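Local coordinates for protein VIRB8 (Agrobacterium tumefaciens, PDB 2CC3) that is suggested to act at the bacterial surface in directing T-DNA transfer to plant cells, as a type IV secretion protein, here its periplasmic domain, at residues 9-14 with 84-89; 16-21 with 38-43. One frame throughout, in Å; residues are numbered along the deposited sequence.

How the interactions relate
Two contacts made by successive parts of one helix show it packing against two parts of an NTF2-like domain. Following the chain, helix 6-23 supplies 9-14 to interaction 1 and then 16-21 to interaction 2. Interaction 2 closes first, when the chain comes to the end of helix 30-39 and the segment 38-43 returns to the first helix after a short, mostly helical excursion. Interaction 1 closes much later, at the start of strand 85-96, so its loop encloses the other. Together they tie helix 6-23 to the sheet and to the turn that follows helix 30-39. The two contacts also touch directly: Ile88 packs on Trp16 and Val19, and Ser14 meets Phe40.

Interaction 1: 9-14 with 84-89; sequences AVVNAS and GVQQIR
Asn12 and Gln86 join the N-terminal helix of an NTF2-like fold to its antiparallel sheet, showing how amides can bridge a helix-sheet interface. The side chains run nearly perpendicular to each other, and their amide planes are turned 53° apart. Gln86 reaches out from strand 85-96 as an extended chain, its CG anti to the backbone N (chi1 -155°), and presents NE2 to Asn12 OD1 at 2.5 Å. That is a very short hydrogen bond, moderately bent at 154°, and its exact length deserves caution. Asn12 swings its amide toward the strand although its CB does not point there, CG lying anti to the carbonyl carbon. A methyl of Val11, CG1, lies beside the amide, 4.2 Å from Gln86 NE2, in loose van der Waals contact, while the valine also packs on Tyr112 of strand 102-114. The same NE2 bonds to Asp80 OD1 on strand 69-82, so this buried amide nitrogen has two acceptors, one on the helix and one on the adjoining strand. At its other end the Gln86 amide is held through water: a single molecule donates to Gln86 OE1 at 2.9 Å and to the backbone Asn12 O at 2.7 Å.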
ATOM      1  N   ALA A   9      -5.160 -16.200   0.649  1.00 15.15           N
ATOM      2  CA  ALA A   9      -4.005 -15.280   0.775  1.00  8.83           C
ATOM      3  C   ALA A   9      -4.388 -13.848   0.420  1.00  6.12           C
ATOM      4  O   ALA A   9      -4.060 -12.899   1.145  1.00  6.56           O
ATOM      5  CB  ALA A   9      -2.804 -15.752  -0.065  1.00  8.67           C
ATOM      6  N   VAL A  10      -5.084 -13.703  -0.700  1.00  4.49           N
ATOM      7  CA  VAL A  10      -5.613 -12.420  -1.141  1.00  3.76           C
ATOM      8  C   VAL A  10      -6.554 -11.768  -0.120  1.00  2.17           C
ATOM      9  O   VAL A  10      -6.453 -10.560   0.130  1.00  5.77           O
ATOM     10  CB  VAL A  10      -6.244 -12.563  -2.546  1.00  3.60           C
ATOM     11  CG1 VAL A  10      -6.794 -11.223  -3.061  1.00  8.09           C
ATOM     12  CG2 VAL A  10      -5.175 -13.074  -3.513  1.00  3.46           C
ATOM     13  N   VAL A  11      -7.471 -12.541   0.454  1.00  2.39           N
ATOM     14  CA  VAL A  11      -8.328 -12.030   1.543  1.00  3.12           C
ATOM     15  C   VAL A  11      -7.521 -11.382   2.649  1.00  4.60           C
ATOM     16  O   VAL A  11      -7.743 -10.199   2.983  1.00  4.76           O
ATOM     17  CB  VAL A  11      -9.205 -13.131   2.156  1.00  7.26           C
ATOM     18  CG1 VAL A  11      -9.972 -12.594   3.352  1.00  9.86           C
ATOM     19  CG2 VAL A  11     -10.232 -13.652   1.113  1.00  6.69           C
ATOM     20  N   ASN A  12      -6.565 -12.150   3.195  1.00  8.30           N
ATOM     21  CA  ASN A  12      -5.828 -11.760   4.400  1.00  6.30           C
ATOM     22  C   ASN A  12      -5.003 -10.524   4.180  1.00  6.36           C
ATOM     23  O   ASN A  12      -4.915  -9.638   5.054  1.00  6.42           O
ATOM     24  CB  ASN A  12      -4.920 -12.893   4.907  1.00 11.26           C
ATOM     25  CG  ASN A  12      -5.690 -14.115   5.380  1.00 12.03           C
ATOM     26  OD1 ASN A  12      -6.890 -14.077   5.626  1.00  7.65           O
ATOM     27  ND2 ASN A  12      -4.989 -15.218   5.484  1.00 13.03           N
ATOM     28  N   ALA A  13      -4.384 -10.481   2.999  1.00  7.62           N
ATOM     29  CA  ALA A  13      -3.645  -9.341   2.533  1.00  2.26           C
ATOM     30  C   ALA A  13      -4.525  -8.102   2.347  1.00  2.00           C
ATOM     31  O   ALA A  13      -4.130  -7.001   2.747  1.00  4.80           O
ATOM     32  CB  ALA A  13      -2.857  -9.694   1.233  1.00  2.00           C
ATOM     33  N   SER A  14      -5.691  -8.239   1.730  1.00  2.89           N
ATOM     34  CA  SER A  14      -6.520  -7.017   1.444  1.00  6.10           C
ATOM     35  C   SER A  14      -7.139  -6.459   2.756  1.00  3.72           C
ATOM     36  O   SER A  14      -7.256  -5.243   2.938  1.00  4.18           O
ATOM     37  CB  SER A  14      -7.638  -7.252   0.403  1.00  8.91           C
ATOM     38  OG  SER A  14      -7.240  -7.938  -0.785  1.00  4.25           O
ATOM     39  N   GLY A  84     -16.711 -14.832   5.835  1.00 21.32           N
ATOM     40  CA  GLY A  84     -16.961 -13.401   5.709  1.00 13.31           C
ATOM     41  C   GLY A  84     -16.698 -12.528   6.932  1.00 10.52           C
ATOM     42  O   GLY A  84     -17.048 -11.345   6.916  1.00 10.63           O
ATOM     43  N   VAL A  85     -16.099 -13.109   7.980  1.00  8.35           N
ATOM     44  CA  VAL A  85     -15.713 -12.418   9.233  1.00  6.69           C
ATOM     45  C   VAL A  85     -14.266 -12.818   9.616  1.00  7.80           C
ATOM     46  O   VAL A  85     -13.902 -13.995   9.631  1.00  6.95           O
ATOM     47  CB  VAL A  85     -16.728 -12.670  10.433  1.00  9.20           C
ATOM     48  CG1 VAL A  85     -16.491 -11.700  11.607  1.00  9.82           C
ATOM     49  CG2 VAL A  85     -18.172 -12.460   9.969  1.00 11.52           C
ATOM     50  N   GLN A  86     -13.429 -11.820   9.848  1.00  4.74           N
ATOM     51  CA  GLN A  86     -12.082 -12.064  10.241  1.00  7.13           C
ATOM     52  C   GLN A  86     -11.820 -11.122  11.413  1.00  9.39           C
ATOM     53  O   GLN A  86     -12.335  -9.982  11.425  1.00  5.43           O
ATOM     54  CB  GLN A  86     -11.101 -11.824   9.076  1.00  9.03           C
ATOM     55  CG  GLN A  86      -9.784 -12.608   9.218  1.00  7.45           C
ATOM     56  CD  GLN A  86      -8.845 -12.509   7.985  1.00  6.50           C
ATOM     57  OE1 GLN A  86      -8.182 -11.480   7.772  1.00  4.50           O
ATOM     58  NE2 GLN A  86      -8.759 -13.603   7.206  1.00  2.00           N
ATOM     59  N   GLN A  87     -11.088 -11.619  12.415  1.00  3.03           N
ATOM     60  CA  GLN A  87     -10.571 -10.743  13.442  1.00 10.44           C
ATOM     61  C   GLN A  87      -9.082 -10.586  13.238  1.00 10.80           C
ATOM     62  O   GLN A  87      -8.378 -11.556  12.936  1.00 12.18           O
ATOM     63  CB  GLN A  87     -10.894 -11.267  14.854  1.00 11.18           C
ATOM     64  CG  GLN A  87     -12.337 -11.045  15.226  1.00 14.17           C
ATOM     65  CD  GLN A  87     -12.672 -11.439  16.643  1.00 17.65           C
ATOM     66  OE1 GLN A  87     -12.738 -12.623  16.979  1.00 19.94           O
ATOM     67  NE2 GLN A  87     -12.918 -10.449  17.479  1.00 18.04           N
ATOM     68  N   ILE A  88      -8.616  -9.353  13.405  1.00 11.42           N
ATOM     69  CA  ILE A  88      -7.216  -8.994  13.194  1.00  9.26           C
ATOM     70  C   ILE A  88      -6.651  -8.278  14.397  1.00  7.50           C
ATOM     71  O   ILE A  88      -7.080  -7.156  14.711  1.00  7.74           O
ATOM     72  CB  ILE A  88      -7.055  -8.079  11.953  1.00 11.48           C
ATOM     73  CG1 ILE A  88      -7.539  -8.800  10.701  1.00  9.43           C
ATOM     74  CG2 ILE A  88      -5.600  -7.633  11.808  1.00 12.62           C
ATOM     75  CD1 ILE A  88      -7.540  -7.954   9.480  1.00 10.58           C
ATOM     76  N   ARG A  89      -5.675  -8.914  15.049  1.00  6.07           N
ATOM     77  CA  ARG A  89      -4.986  -8.331  16.180  1.00  4.45           C
ATOM     78  C   ARG A  89      -3.788  -7.542  15.660  1.00  4.93           C
ATOM     79  O   ARG A  89      -3.062  -8.043  14.809  1.00  3.90           O
ATOM     80  CB  ARG A  89      -4.506  -9.429  17.128  1.00 10.30           C
ATOM     81  CG  ARG A  89      -4.223  -8.950  18.541  1.00 15.73           C
ATOM     82  CD  ARG A  89      -5.280  -9.418  19.551  1.00 16.71           C
ATOM     83  NE  ARG A  89      -5.314  -8.564  20.750  1.00 19.13           N
ATOM     84  CZ  ARG A  89      -4.423  -8.591  21.736  1.00 22.19           C
ATOM     85  NH1 ARG A  89      -3.375  -9.396  21.711  1.00 26.54           N
ATOM     86  NH2 ARG A  89      -4.562  -7.775  22.755  1.00 26.36           N
TER
HETATM   87  O   HOH W   1      -5.503 -10.509   7.524  1.00  7.64           O

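Interaction 2: 16-21 with 38-43; sequences WEYVRL and SNFSAP
Tyr18 meets both Phe40 and Ser41, its ring edge meeting Phe40 and its hydroxyl meeting Ser41, an instructive case of one aromatic side chain serving two kinds of contact. The apolar part is made along one side of the ring, through CD1 and CE1. CD1 of Tyr18 lies 3.6 Å from Phe40 CB, which sits at the edge of the tyrosine ring, and CE1 is 3.8 Å from the same CB. Tyr18 and Phe40 lie antiparallel and pass alongside one another, the contact being between the tyrosine edge and Phe40 CB. Beside this pair, Glu17 OE1 comes within 4.3 Å of Phe40 CZ, approaching that ring obliquely.

The polar part lies at the far end of the tyrosine. With CG anti to the backbone N (chi1 -172°), Tyr18 extends across to the 38-43 segment, and its OH donates to Ser41 OG at 2.7 Å. The serine oxygen lies in the plane of the ring, at its edge, 3.2 Å from Tyr18 CE1. Further bonds join Tyr18 OH to Arg22 and Ser41 OG to the backbone oxygen of Val37, giving both buried hydroxyls partners in their own parts of the chain.

Around them, the rings of Tyr18 and Tyr135 make a T-shaped (edge-to-face) pair, and the backbones of Phe40 and Ala42 bond to Val132 on strand 130-139. The segment leaving helix 30-39 is thereby joined both to helix 6-23 and to strand 130-139, outermost within this chain, part of the helix-against-curved-sheet layering of the NTF2-like fold to which the VirB8 periplasmic domain belongs.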
ATOM      1  N   TRP A  16      -5.938  -6.832   5.834  1.00  5.68           N
ATOM      2  CA  TRP A  16      -4.839  -6.222   6.601  1.00  2.00           C
ATOM      3  C   TRP A  16      -4.441  -4.890   6.071  1.00  2.03           C
ATOM      4  O   TRP A  16      -4.171  -3.942   6.824  1.00  3.77           O
ATOM      5  CB  TRP A  16      -3.609  -7.130   6.656  1.00  2.00           C
ATOM      6  CG  TRP A  16      -2.457  -6.381   7.213  1.00  2.00           C
ATOM      7  CD1 TRP A  16      -1.305  -6.044   6.550  1.00  5.91           C
ATOM      8  CD2 TRP A  16      -2.354  -5.802   8.509  1.00  3.51           C
ATOM      9  NE1 TRP A  16      -0.491  -5.304   7.358  1.00  3.00           N
ATOM     10  CE2 TRP A  16      -1.106  -5.139   8.572  1.00  7.82           C
ATOM     11  CE3 TRP A  16      -3.193  -5.772   9.635  1.00  6.60           C
ATOM     12  CZ2 TRP A  16      -0.672  -4.460   9.721  1.00  3.25           C
ATOM     13  CZ3 TRP A  16      -2.763  -5.090  10.768  1.00  5.35           C
ATOM     14  CH2 TRP A  16      -1.526  -4.444  10.798  1.00  4.61           C
ATOM     15  N   GLU A  17      -4.350  -4.796   4.752  1.00  6.38           N
ATOM     16  CA  GLU A  17      -4.117  -3.493   4.126  1.00  5.23           C
ATOM     17  C   GLU A  17      -5.252  -2.518   4.507  1.00  2.00           C
ATOM     18  O   GLU A  17      -5.004  -1.351   4.831  1.00  2.00           O
ATOM     19  CB  GLU A  17      -3.988  -3.655   2.620  1.00  3.66           C
ATOM     20  CG  GLU A  17      -3.770  -2.363   1.879  1.00 10.56           C
ATOM     21  CD  GLU A  17      -4.059  -2.497   0.403  1.00 18.42           C
ATOM     22  OE1 GLU A  17      -4.345  -3.638  -0.086  1.00 20.27           O
ATOM     23  OE2 GLU A  17      -4.020  -1.445  -0.267  1.00 21.68           O
ATOM     24  N   TYR A  18      -6.488  -3.009   4.502  1.00  5.10           N
ATOM     25  CA  TYR A  18      -7.627  -2.223   5.009  1.00  3.54           C
ATOM     26  C   TYR A  18      -7.367  -1.729   6.406  1.00  4.50           C
ATOM     27  O   TYR A  18      -7.359  -0.503   6.680  1.00  4.05           O
ATOM     28  CB  TYR A  18      -8.955  -2.995   4.959  1.00  6.65           C
ATOM     29  CG  TYR A  18     -10.169  -2.126   5.309  1.00  6.44           C
ATOM     30  CD1 TYR A  18     -10.810  -1.365   4.324  1.00  6.06           C
ATOM     31  CD2 TYR A  18     -10.671  -2.078   6.624  1.00  5.36           C
ATOM     32  CE1 TYR A  18     -11.920  -0.571   4.634  1.00  7.27           C
ATOM     33  CE2 TYR A  18     -11.750  -1.295   6.957  1.00  2.00           C
ATOM     34  CZ  TYR A  18     -12.382  -0.537   5.965  1.00  6.27           C
ATOM     35  OH  TYR A  18     -13.458   0.256   6.286  1.00  2.68           O
ATOM     36  N   VAL A  19      -7.134  -2.663   7.314  1.00  6.49           N
ATOM     37  CA  VAL A  19      -6.803  -2.272   8.692  1.00  4.99           C
ATOM     38  C   VAL A  19      -5.661  -1.272   8.731  1.00  5.79           C
ATOM     39  O   VAL A  19      -5.780  -0.187   9.329  1.00  7.71           O
ATOM     40  CB  VAL A  19      -6.418  -3.506   9.552  1.00  8.08           C
ATOM     41  CG1 VAL A  19      -6.014  -3.089  10.978  1.00  6.13           C
ATOM     42  CG2 VAL A  19      -7.549  -4.464   9.576  1.00  2.00           C
ATOM     43  N   ARG A  20      -4.549  -1.615   8.076  1.00  4.27           N
ATOM     44  CA  ARG A  20      -3.384  -0.769   8.172  1.00  5.37           C
ATOM     45  C   ARG A  20      -3.713   0.647   7.683  1.00  4.38           C
ATOM     46  O   ARG A  20      -3.367   1.631   8.344  1.00  3.82           O
ATOM     47  CB  ARG A  20      -2.224  -1.387   7.377  1.00  4.50           C
ATOM     48  CG  ARG A  20      -0.911  -0.655   7.441  1.00  6.37           C
ATOM     49  CD  ARG A  20       0.113  -1.207   6.393  1.00 12.18           C
ATOM     50  NE  ARG A  20      -0.213  -0.845   4.998  1.00 17.83           N
ATOM     51  CZ  ARG A  20       0.213   0.253   4.348  1.00 18.35           C
ATOM     52  NH1 ARG A  20       1.016   1.165   4.919  1.00 17.20           N
ATOM     53  NH2 ARG A  20      -0.162   0.444   3.091  1.00 19.11           N
ATOM     54  N   LEU A  21      -4.329   0.755   6.499  1.00  4.31           N
ATOM     55  CA  LEU A  21      -4.638   2.076   5.919  1.00  8.25           C
ATOM     56  C   LEU A  21      -5.629   2.862   6.789  1.00  8.07           C
ATOM     57  O   LEU A  21      -5.541   4.076   6.919  1.00  7.96           O
ATOM     58  CB  LEU A  21      -5.165   1.951   4.470  1.00  9.08           C
ATOM     59  CG  LEU A  21      -4.200   1.622   3.315  1.00 11.86           C
ATOM     60  CD1 LEU A  21      -4.991   1.186   2.120  1.00 14.33           C
ATOM     61  CD2 LEU A  21      -3.263   2.758   2.894  1.00 12.23           C
ATOM     62  N   SER A  38     -12.065   4.323   1.822  1.00 13.47           N
ATOM     63  CA  SER A  38     -13.456   4.651   1.376  1.00 13.33           C
ATOM     64  C   SER A  38     -13.981   3.746   0.262  1.00 13.01           C
ATOM     65  O   SER A  38     -15.142   3.353   0.265  1.00 11.76           O
ATOM     66  CB  SER A  38     -13.540   6.115   0.897  1.00 16.43           C
ATOM     67  OG  SER A  38     -13.062   7.027   1.888  1.00 14.03           O
ATOM     68  N   ASN A  39     -13.124   3.433  -0.706  1.00 16.02           N
ATOM     69  CA  ASN A  39     -13.532   2.627  -1.869  1.00 15.11           C
ATOM     70  C   ASN A  39     -13.793   1.166  -1.535  1.00 15.43           C
ATOM     71  O   ASN A  39     -14.616   0.498  -2.160  1.00 18.65           O
ATOM     72  CB  ASN A  39     -12.478   2.735  -2.972  1.00 16.32           C
ATOM     73  CG  ASN A  39     -12.495   4.086  -3.640  1.00 16.78           C
ATOM     74  OD1 ASN A  39     -13.558   4.664  -3.838  1.00 11.62           O
ATOM     75  ND2 ASN A  39     -11.319   4.596  -3.995  1.00 16.59           N
ATOM     76  N   PHE A  40     -13.068   0.691  -0.533  1.00 14.65           N
ATOM     77  CA  PHE A  40     -13.146  -0.667  -0.020  1.00 15.27           C
ATOM     78  C   PHE A  40     -14.395  -0.932   0.873  1.00 13.03           C
ATOM     79  O   PHE A  40     -14.674  -2.078   1.215  1.00 10.61           O
ATOM     80  CB  PHE A  40     -11.913  -0.905   0.878  1.00 15.90           C
ATOM     81  CG  PHE A  40     -10.752  -1.649   0.217  1.00 19.00           C
ATOM     82  CD1 PHE A  40      -9.656  -0.950  -0.312  1.00 23.55           C
ATOM     83  CD2 PHE A  40     -10.707  -3.041   0.208  1.00 20.83           C
ATOM     84  CE1 PHE A  40      -8.549  -1.631  -0.899  1.00 20.66           C
ATOM     85  CE2 PHE A  40      -9.610  -3.733  -0.373  1.00 20.20           C
ATOM     86  CZ  PHE A  40      -8.535  -3.022  -0.920  1.00 18.38           C
ATOM     87  N   SER A  41     -15.108   0.123   1.284  1.00 11.87           N
ATOM     88  CA  SER A  41     -16.149   0.009   2.315  1.00 10.78           C
ATOM     89  C   SER A  41     -17.557   0.182   1.768  1.00 12.30           C
ATOM     90  O   SER A  41     -17.800   1.081   0.977  1.00 13.68           O
ATOM     91  CB  SER A  41     -15.904   1.076   3.363  1.00 11.29           C
ATOM     92  OG  SER A  41     -14.597   0.945   3.895  1.00 13.91           O
ATOM     93  N   ALA A  42     -18.487  -0.659   2.220  1.00 12.78           N
ATOM     94  CA  ALA A  42     -19.901  -0.503   1.907  1.00 10.13           C
ATOM     95  C   ALA A  42     -20.400   0.766   2.622  1.00 10.46           C
ATOM     96  O   ALA A  42     -19.737   1.237   3.538  1.00 14.12           O
ATOM     97  CB  ALA A  42     -20.689  -1.757   2.308  1.00  4.48           C
ATOM     98  N   PRO A  43     -21.483   1.396   2.113  1.00 14.99           N
ATOM     99  CA  PRO A  43     -22.008   2.713   2.533  1.00 11.27           C
ATOM    100  C   PRO A  43     -21.909   3.138   4.013  1.00  9.15           C
ATOM    101  O   PRO A  43     -21.421   4.225   4.292  1.00 13.77           O
ATOM    102  CB  PRO A  43     -23.459   2.662   2.035  1.00 11.73           C
ATOM    103  CG  PRO A  43     -23.326   2.001   0.736  1.00 12.09           C
ATOM    104  CD  PRO A  43     -22.240   0.901   0.940  1.00 14.51           C
TER